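Local coordinates for protein type IV pilin structural subunit (Pseudomonas aeruginosa, PDB 3JYZ) that serves as the structural subunit that probably polymerises into type IV pili, the thin surface filaments of the bacterium, at residues R10-M24 and W43-V57. Sequence-based numbering, arbitrary orientation. Where two conformers were deposited one is given.
Sequences RVSEGLVLAEPAKLM and WNQQSNNLGASSKYV
W43 lays one face of its indole against A21, with CG anti to its backbone N (chi1 179°) and the ring turned about perpendicular to the CA-CB-CG plane. This is where the long N-terminal helix of the type IV pilin fold, helix 4-28, packs on the αβ-loop, here the end of helix 33-49 and the chain that runs from it into strand 57-62. A21 CB sits over the six-membered ring, 3.4 Å from its centroid, in a CH-pi contact only 5° off the normal. On the opposite face Q46 NE2 lies near the rim, held by its hydrogen bond to G51 O (3.0 Å). W43 NE1 donates a hydrogen bond to V60 O, which limits the rotation of the ring. SE of selenomethionine M24 packs 4.0 Å from W43 CB, and P20 borders the ring obliquely. Midway, L17 CD2 meets V57 CB tip to tip at 3.6 Å, while L17 CG touches A52 CB. V57 CG2 rests on G14 CA. S54 OG accepts from Y56 N, an ST turn, and from V57 N, an ST motif. At the far end the extended R10 chain crosses one face of Y56. R10 CG lies 3.9 Å from the ring centroid, and the guanidinium, its plane 12° from that of the ring, passes over Y56 OH.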
ATOM      1  N   ARG A  10       5.781   5.280 -14.110  1.00 14.50           N
ATOM      2  CA  ARG A  10       4.327   5.294 -14.018  1.00 14.90           C
ATOM      3  C   ARG A  10       3.824   4.561 -12.773  1.00 13.13           C
ATOM      4  O   ARG A  10       2.873   5.002 -12.131  1.00 13.20           O
ATOM      5  CB  ARG A  10       3.698   4.756 -15.307  1.00 17.10           C
ATOM      6  CG  ARG A  10       3.972   5.682 -16.484  1.00 18.66           C
ATOM      7  CD  ARG A  10       3.624   5.064 -17.823  1.00 19.85           C
ATOM      8  NE  ARG A  10       4.044   5.940 -18.912  1.00 21.40           N
ATOM      9  CZ  ARG A  10       3.933   5.639 -20.203  1.00 22.66           C
ATOM     10  NH1 ARG A  10       3.408   4.483 -20.578  1.00 22.72           N
ATOM     11  NH2 ARG A  10       4.351   6.506 -21.118  1.00 23.33           N
ATOM     12  N   VAL A  11       4.482   3.459 -12.417  1.00 12.33           N
ATOM     13  CA  VAL A  11       4.164   2.758 -11.174  1.00 11.58           C
ATOM     14  C   VAL A  11       4.438   3.662  -9.962  1.00 11.64           C
ATOM     15  O   VAL A  11       3.662   3.684  -9.007  1.00 11.93           O
ATOM     16  CB  VAL A  11       4.925   1.410 -11.068  1.00 11.41           C
ATOM     17  CG1 VAL A  11       4.699   0.778  -9.705  1.00 11.30           C
ATOM     18  CG2 VAL A  11       4.472   0.460 -12.172  1.00 11.69           C
ATOM     19  N   SER A  12       5.522   4.429 -10.011  1.00 12.95           N
ATOM     20  CA  SER A  12       5.811   5.385  -8.936  1.00 13.96           C
ATOM     21  C   SER A  12       4.697   6.411  -8.733  1.00 15.14           C
ATOM     22  O   SER A  12       4.439   6.817  -7.597  1.00 13.51           O
ATOM     23  CB  SER A  12       7.145   6.096  -9.175  1.00 15.24           C
ATOM     24  OG  SER A  12       8.222   5.225  -8.882  1.00 17.46           O
ATOM     25  N   GLU A  13       4.075   6.834  -9.804  1.00 17.45           N
ATOM     26  CA  GLU A  13       2.930   7.701  -9.641  1.00 19.83           C
ATOM     27  C   GLU A  13       1.887   7.179  -8.756  1.00 19.07           C
ATOM     28  O   GLU A  13       1.329   7.923  -8.038  1.00 18.85           O
ATOM     29  CB  GLU A  13       2.356   8.091 -11.012  1.00 23.54           C
ATOM     30  CG  GLU A  13       3.359   8.961 -11.736  1.00 27.87           C
ATOM     31  CD  GLU A  13       2.847  10.361 -12.101  1.00 31.37           C
ATOM     32  OE1 GLU A  13       3.412  11.400 -11.616  1.00 31.38           O
ATOM     33  OE2 GLU A  13       1.867  10.386 -12.920  1.00 33.55           O
ATOM     34  N   GLY A  14       1.584   5.879  -8.835  1.00 17.94           N
ATOM     35  CA  GLY A  14       0.610   5.239  -7.972  1.00 18.42           C
ATOM     36  C   GLY A  14       0.964   5.322  -6.502  1.00 17.70           C
ATOM     37  O   GLY A  14       0.094   5.437  -5.637  1.00 17.36           O
ATOM     38  N   LEU A  15       2.251   5.238  -6.201  1.00 16.14           N
ATOM     39  CA  LEU A  15       2.694   5.331  -4.821  1.00 15.24           C
ATOM     40  C   LEU A  15       2.379   6.716  -4.276  1.00 15.89           C
ATOM     41  O   LEU A  15       1.940   6.864  -3.140  1.00 16.16           O
ATOM     42  CB  LEU A  15       4.188   5.014  -4.715  1.00 14.57           C
ATOM     43  CG  LEU A  15       4.521   3.555  -5.034  1.00 15.12           C
ATOM     44  CD1 LEU A  15       6.026   3.353  -5.038  1.00 15.93           C
ATOM     45  CD2 LEU A  15       3.871   2.629  -4.016  1.00 15.07           C
ATOM     46  N   VAL A  16       2.587   7.732  -5.100  1.00 15.67           N
ATOM     47  CA  VAL A  16       2.296   9.097  -4.689  1.00 16.32           C
ATOM     48  C   VAL A  16       0.788   9.263  -4.433  1.00 15.63           C
ATOM     49  O   VAL A  16       0.367   9.945  -3.496  1.00 15.11           O
ATOM     50  CB  VAL A  16       2.809  10.103  -5.741  1.00 18.07           C
ATOM     51  CG1 VAL A  16       2.363  11.513  -5.393  1.00 18.97           C
ATOM     52  CG2 VAL A  16       4.324  10.023  -5.833  1.00 18.65           C
ATOM     53  N   LEU A  17      -0.022   8.606  -5.252  1.00 16.98           N
ATOM     54  CA  LEU A  17      -1.476   8.636  -5.111  1.00 17.35           C
ATOM     55  C   LEU A  17      -1.967   8.010  -3.791  1.00 17.45           C
ATOM     56  O   LEU A  17      -3.044   8.345  -3.291  1.00 19.33           O
ATOM     57  CB  LEU A  17      -2.099   7.919  -6.319  1.00 18.32           C
ATOM     58  CG  LEU A  17      -3.441   8.332  -6.933  1.00 18.57           C
ATOM     59  CD1 LEU A  17      -3.459   9.785  -7.385  1.00 18.38           C
ATOM     60  CD2 LEU A  17      -3.790   7.412  -8.097  1.00 17.40           C
ATOM     61  N   ALA A  18      -1.175   7.104  -3.222  1.00 14.66           N
ATOM     62  CA  ALA A  18      -1.515   6.480  -1.946  1.00 13.89           C
ATOM     63  C   ALA A  18      -1.099   7.293  -0.712  1.00 13.27           C
ATOM     64  O   ALA A  18      -1.506   6.986   0.410  1.00 12.60           O
ATOM     65  CB  ALA A  18      -0.920   5.069  -1.870  1.00 13.86           C
ATOM     66  N   GLU A  19      -0.285   8.323  -0.905  1.00 13.58           N
ATOM     67  CA  GLU A  19       0.206   9.092   0.239  1.00 14.93           C
ATOM     68  C   GLU A  19      -0.908   9.667   1.128  1.00 13.79           C
ATOM     69  O   GLU A  19      -0.794   9.646   2.350  1.00 14.27           O
ATOM     70  CB  GLU A  19       1.175  10.189  -0.212  1.00 17.14           C
ATOM     71  CG  GLU A  19       2.544   9.664  -0.612  1.00 22.13           C
ATOM     72  CD  GLU A  19       3.241   8.902   0.514  1.00 27.25           C
ATOM     73  OE1 GLU A  19       3.062   9.272   1.698  1.00 29.55           O
ATOM     74  OE2 GLU A  19       3.979   7.937   0.219  1.00 29.42           O
ATOM     75  N   PRO A  20      -1.989  10.192   0.530  1.00 13.13           N
ATOM     76  CA  PRO A  20      -3.050  10.708   1.405  1.00 12.99           C
ATOM     77  C   PRO A  20      -3.740   9.618   2.241  1.00 12.78           C
ATOM     78  O   PRO A  20      -4.299   9.912   3.303  1.00 13.74           O
ATOM     79  CB  PRO A  20      -4.036  11.351   0.420  1.00 13.33           C
ATOM     80  CG  PRO A  20      -3.209  11.688  -0.769  1.00 13.74           C
ATOM     81  CD  PRO A  20      -2.206  10.574  -0.876  1.00 13.67           C
ATOM     82  N   ALA A  21      -3.707   8.375   1.778  1.00 11.10           N
ATOM     83  CA  ALA A  21      -4.254   7.273   2.566  1.00 10.43           C
ATOM     84  C   ALA A  21      -3.371   6.993   3.777  1.00 11.07           C
ATOM     85  O   ALA A  21      -3.873   6.764   4.881  1.00 11.65           O
ATOM     86  CB  ALA A  21      -4.412   6.014   1.702  1.00 10.39           C
ATOM     87  N   LYS A  22      -2.057   7.006   3.576  1.00 10.45           N
ATOM     88  CA  LYS A  22      -1.124   6.855   4.692  1.00 11.79           C
ATOM     89  C   LYS A  22      -1.343   7.960   5.714  1.00 12.17           C
ATOM     90  O   LYS A  22      -1.352   7.711   6.925  1.00 12.68           O
ATOM     91  CB  LYS A  22       0.319   6.904   4.195  1.00 12.57           C
ATOM     92  CG  LYS A  22       0.722   5.717   3.328  1.00 13.44           C
ATOM     93  CD  LYS A  22       2.202   5.818   3.002  1.00 14.34           C
ATOM     94  CE  LYS A  22       2.695   4.639   2.190  1.00 16.96           C
ATOM     95  NZ  LYS A  22       4.149   4.811   1.894  1.00 19.19           N
ATOM     96  N   LEU A  23      -1.521   9.181   5.224  1.00 13.11           N
ATOM     97  CA  LEU A  23      -1.731  10.325   6.100  1.00 13.80           C
ATOM     98  C   LEU A  23      -3.023  10.166   6.889  1.00 14.26           C
ATOM     99  O   LEU A  23      -3.040  10.394   8.099  1.00 15.76           O
ATOM    100  CB  LEU A  23      -1.769  11.625   5.294  1.00 15.53           C
ATOM    101  CG  LEU A  23      -1.864  12.914   6.117  1.00 17.34           C
ATOM    102  CD1 LEU A  23      -0.702  13.022   7.105  1.00 18.24           C
ATOM    103  CD2 LEU A  23      -1.914  14.124   5.193  1.00 17.70           C
HETATM  104  N   MSE A  24      -4.103   9.776   6.208  1.00 13.94           N
HETATM  105  CA  MSE A  24      -5.391   9.575   6.878  1.00 14.94           C
HETATM  106  C   MSE A  24      -5.300   8.514   7.969  1.00 14.57           C
HETATM  107  O   MSE A  24      -5.867   8.666   9.045  1.00 14.70           O
HETATM  108  CB  MSE A  24      -6.496   9.201   5.881  1.00 16.20           C
HETATM  109  CG  MSE A  24      -7.819   8.804   6.555  1.00 17.25           C
HETATM  110 SE   MSE A  24      -9.246   8.353   5.275  1.00 20.16          SE
HETATM  111  CE  MSE A  24      -9.347  10.089   4.344  1.00 19.66           C
ATOM    112  N   TRP A  43     -11.958   6.208   3.369  1.00  9.77           N
ATOM    113  CA  TRP A  43     -11.054   6.167   2.228  1.00  8.94           C
ATOM    114  C   TRP A  43     -11.682   5.464   1.021  1.00  9.05           C
ATOM    115  O   TRP A  43     -11.663   5.984  -0.103  1.00  8.39           O
ATOM    116  CB  TRP A  43      -9.722   5.475   2.577  1.00  8.77           C
ATOM    117  CG  TRP A  43      -8.849   5.430   1.369  1.00  8.83           C
ATOM    118  CD1 TRP A  43      -8.722   4.404   0.480  1.00 10.27           C
ATOM    119  CD2 TRP A  43      -8.039   6.497   0.878  1.00 10.20           C
ATOM    120  NE1 TRP A  43      -7.858   4.766  -0.533  1.00  9.96           N
ATOM    121  CE2 TRP A  43      -7.432   6.047  -0.313  1.00 10.27           C
ATOM    122  CE3 TRP A  43      -7.768   7.792   1.335  1.00 10.43           C
ATOM    123  CZ2 TRP A  43      -6.556   6.849  -1.048  1.00 10.18           C
ATOM    124  CZ3 TRP A  43      -6.903   8.587   0.600  1.00 10.53           C
ATOM    125  CH2 TRP A  43      -6.307   8.111  -0.581  1.00 11.05           C
ATOM    126  N   ASN A  44     -12.222   4.272   1.254  1.00  9.09           N
ATOM    127  CA  ASN A  44     -12.694   3.426   0.159  1.00  9.45           C
ATOM    128  C   ASN A  44     -13.877   4.027  -0.591  1.00 11.03           C
ATOM    129  O   ASN A  44     -14.096   3.688  -1.749  1.00 12.81           O
ATOM    130  CB  ASN A  44     -13.032   2.012   0.653  1.00  8.91           C
ATOM    131  CG  ASN A  44     -11.794   1.189   0.975  1.00  8.76           C
ATOM    132  OD1 ASN A  44     -11.883   0.133   1.614  1.00 11.53           O
ATOM    133  ND2 ASN A  44     -10.646   1.658   0.530  1.00  5.47           N
ATOM    134  N   GLN A  45     -14.609   4.944   0.046  1.00 10.53           N
ATOM    135  CA  GLN A  45     -15.784   5.546  -0.586  1.00 11.87           C
ATOM    136  C   GLN A  45     -15.410   6.568  -1.642  1.00 10.96           C
ATOM    137  O   GLN A  45     -16.200   6.858  -2.535  1.00 11.73           O
ATOM    138  CB  GLN A  45     -16.713   6.157   0.468  1.00 16.54           C
ATOM    139  CG  GLN A  45     -17.189   5.091   1.420  1.00 22.82           C
ATOM    140  CD  GLN A  45     -18.374   5.476   2.273  1.00 27.19           C
ATOM    141  OE1 GLN A  45     -19.271   4.655   2.500  1.00 28.72           O
ATOM    142  NE2 GLN A  45     -18.379   6.709   2.776  1.00 27.77           N
ATOM    143  N   GLN A  46     -14.197   7.077  -1.530  1.00  9.71           N
ATOM    144  CA  GLN A  46     -13.671   8.069  -2.474  1.00  9.18           C
ATOM    145  C   GLN A  46     -13.623   7.543  -3.886  1.00  8.86           C
ATOM    146  O   GLN A  46     -13.597   6.393  -4.061  1.00  9.68           O
ATOM    147  CB  GLN A  46     -12.268   8.515  -2.033  1.00  9.46           C
ATOM    148  CG  GLN A  46     -12.236   9.162  -0.658  1.00 10.20           C
ATOM    149  CD  GLN A  46     -10.857   9.445  -0.152  1.00 11.41           C
ATOM    150  OE1 GLN A  46     -10.708  10.074   0.840  1.00 13.53           O
ATOM    151  NE2 GLN A  46      -9.865   8.983  -0.850  1.00 10.14           N
ATOM    152  N   SER A  47     -13.609   8.458  -4.858  0.50  8.40           N
ATOM    153  CA  SER A  47     -13.327   8.099  -6.247  0.50  8.86           C
ATOM    154  C   SER A  47     -14.203   6.949  -6.723  0.50  8.64           C
ATOM    155  O   SER A  47     -13.713   5.970  -7.293  0.50  9.05           O
ATOM    156  CB  SER A  47     -11.845   7.742  -6.412  0.50 10.47           C
ATOM    157  OG  SER A  47     -11.452   7.887  -7.765  0.50 12.30           O
ATOM    158  N   ASN A  48     -15.505   7.083  -6.490  1.00  8.27           N
ATOM    159  CA  ASN A  48     -16.476   6.089  -6.949  1.00  8.27           C
ATOM    160  C   ASN A  48     -16.188   4.712  -6.375  1.00  8.60           C
ATOM    161  O   ASN A  48     -16.248   3.697  -7.070  1.00  8.90           O
ATOM    162  CB  ASN A  48     -16.535   6.061  -8.475  1.00  9.98           C
ATOM    163  CG  ASN A  48     -16.949   7.400  -9.060  1.00 11.56           C
ATOM    164  OD1 ASN A  48     -16.249   7.962  -9.909  1.00 13.98           O
ATOM    165  ND2 ASN A  48     -18.066   7.933  -8.585  1.00 10.01           N
ATOM    166  N   ASN A  49     -15.871   4.712  -5.084  1.00  7.78           N
ATOM    167  CA  ASN A  49     -15.571   3.496  -4.328  1.00  7.79           C
ATOM    168  C   ASN A  49     -14.324   2.759  -4.784  1.00  8.14           C
ATOM    169  O   ASN A  49     -14.162   1.573  -4.503  1.00  8.63           O
ATOM    170  CB  ASN A  49     -16.791   2.577  -4.261  1.00  8.92           C
ATOM    171  CG  ASN A  49     -17.965   3.255  -3.596  1.00  9.70           C
ATOM    172  OD1 ASN A  49     -18.141   3.163  -2.374  1.00 13.67           O
ATOM    173  ND2 ASN A  49     -18.749   3.978  -4.380  1.00  7.57           N
ATOM    174  N   LEU A  50     -13.426   3.490  -5.443  1.00  8.15           N
ATOM    175  CA  LEU A  50     -12.111   2.965  -5.819  1.00  8.69           C
ATOM    176  C   LEU A  50     -10.957   3.605  -5.027  1.00  8.29           C
ATOM    177  O   LEU A  50      -9.787   3.272  -5.249  1.00  8.07           O
ATOM    178  CB  LEU A  50     -11.874   3.127  -7.328  1.00  9.55           C
ATOM    179  CG  LEU A  50     -12.878   2.404  -8.235  1.00  9.82           C
ATOM    180  CD1 LEU A  50     -12.456   2.490  -9.706  1.00  9.69           C
ATOM    181  CD2 LEU A  50     -13.037   0.949  -7.804  1.00 11.15           C
ATOM    182  N   GLY A  51     -11.284   4.515  -4.111  1.00  7.48           N
ATOM    183  CA  GLY A  51     -10.283   5.089  -3.223  1.00  8.49           C
ATOM    184  C   GLY A  51      -9.527   6.244  -3.852  1.00  8.16           C
ATOM    185  O   GLY A  51      -9.574   7.371  -3.369  1.00  9.41           O
ATOM    186  N   ALA A  52      -8.808   5.945  -4.929  1.00  8.07           N
ATOM    187  CA  ALA A  52      -8.134   6.957  -5.728  1.00  8.80           C
ATOM    188  C   ALA A  52      -7.878   6.357  -7.093  1.00  9.40           C
ATOM    189  O   ALA A  52      -7.805   5.138  -7.236  1.00 10.11           O
ATOM    190  CB  ALA A  52      -6.817   7.375  -5.068  1.00  9.23           C
ATOM    191  N   SER A  53      -7.746   7.207  -8.104  1.00 10.20           N
ATOM    192  CA  SER A  53      -7.505   6.709  -9.445  1.00 11.45           C
ATOM    193  C   SER A  53      -6.883   7.796 -10.315  1.00 11.92           C
ATOM    194  O   SER A  53      -6.859   8.971  -9.942  1.00 13.46           O
ATOM    195  CB  SER A  53      -8.811   6.230 -10.062  1.00 14.30           C
ATOM    196  OG  SER A  53      -9.662   7.332 -10.287  1.00 16.08           O
ATOM    197  N   SER A  54      -6.381   7.387 -11.474  1.00 11.21           N
ATOM    198  CA  SER A  54      -5.723   8.301 -12.395  1.00 11.77           C
ATOM    199  C   SER A  54      -5.633   7.595 -13.731  1.00 13.44           C
ATOM    200  O   SER A  54      -6.145   6.496 -13.889  1.00 13.15           O
ATOM    201  CB  SER A  54      -4.317   8.626 -11.893  1.00 12.74           C
ATOM    202  OG  SER A  54      -3.485   7.485 -11.988  1.00 13.73           O
ATOM    203  N   LYS A  55      -4.928   8.159 -14.670  1.00 14.20           N
ATOM    204  CA  LYS A  55      -4.744   7.473 -15.917  1.00 15.68           C
ATOM    205  C   LYS A  55      -4.051   6.123 -15.752  1.00 15.47           C
ATOM    206  O   LYS A  55      -4.365   5.249 -16.393  1.00 15.87           O
ATOM    207  CB  LYS A  55      -3.928   8.338 -16.924  1.00 16.66           C
ATOM    208  CG  LYS A  55      -3.666   7.640 -18.215  1.00 17.79           C
ATOM    209  CD  LYS A  55      -2.960   8.565 -19.209  1.00 19.18           C
ATOM    210  CE  LYS A  55      -2.500   7.795 -20.430  1.00 21.19           C
ATOM    211  NZ  LYS A  55      -2.132   8.648 -21.563  1.00 22.66           N
ATOM    212  N   TYR A  56      -3.263   6.018 -14.778  1.00 14.82           N
ATOM    213  CA  TYR A  56      -2.407   4.851 -14.606  1.00 15.46           C
ATOM    214  C   TYR A  56      -2.893   3.977 -13.453  1.00 13.16           C
ATOM    215  O   TYR A  56      -2.449   2.865 -13.448  1.00 12.67           O
ATOM    216  CB  TYR A  56      -0.959   5.277 -14.369  1.00 18.16           C
ATOM    217  CG  TYR A  56      -0.333   6.002 -15.540  1.00 22.46           C
ATOM    218  CD1 TYR A  56      -0.542   5.565 -16.843  1.00 24.14           C
ATOM    219  CD2 TYR A  56       0.463   7.121 -15.341  1.00 24.57           C
ATOM    220  CE1 TYR A  56       0.028   6.226 -17.914  1.00 25.59           C
ATOM    221  CE2 TYR A  56       1.038   7.787 -16.409  1.00 25.64           C
ATOM    222  CZ  TYR A  56       0.816   7.336 -17.692  1.00 27.20           C
ATOM    223  OH  TYR A  56       1.386   7.993 -18.758  1.00 30.34           O
ATOM    224  N   VAL A  57      -3.686   4.459 -12.592  1.00 11.21           N
ATOM    225  CA  VAL A  57      -4.142   3.747 -11.423  1.00 10.54           C
ATOM    226  C   VAL A  57      -5.644   3.504 -11.453  1.00 10.58           C
ATOM    227  O   VAL A  57      -6.358   4.402 -11.559  1.00 10.81           O
ATOM    228  CB  VAL A  57      -3.773   4.480 -10.165  1.00 10.21           C
ATOM    229  CG1 VAL A  57      -4.264   3.744  -8.947  1.00 10.79           C
ATOM    230  CG2 VAL A  57      -2.292   4.597 -10.135  1.00 10.71           C
TER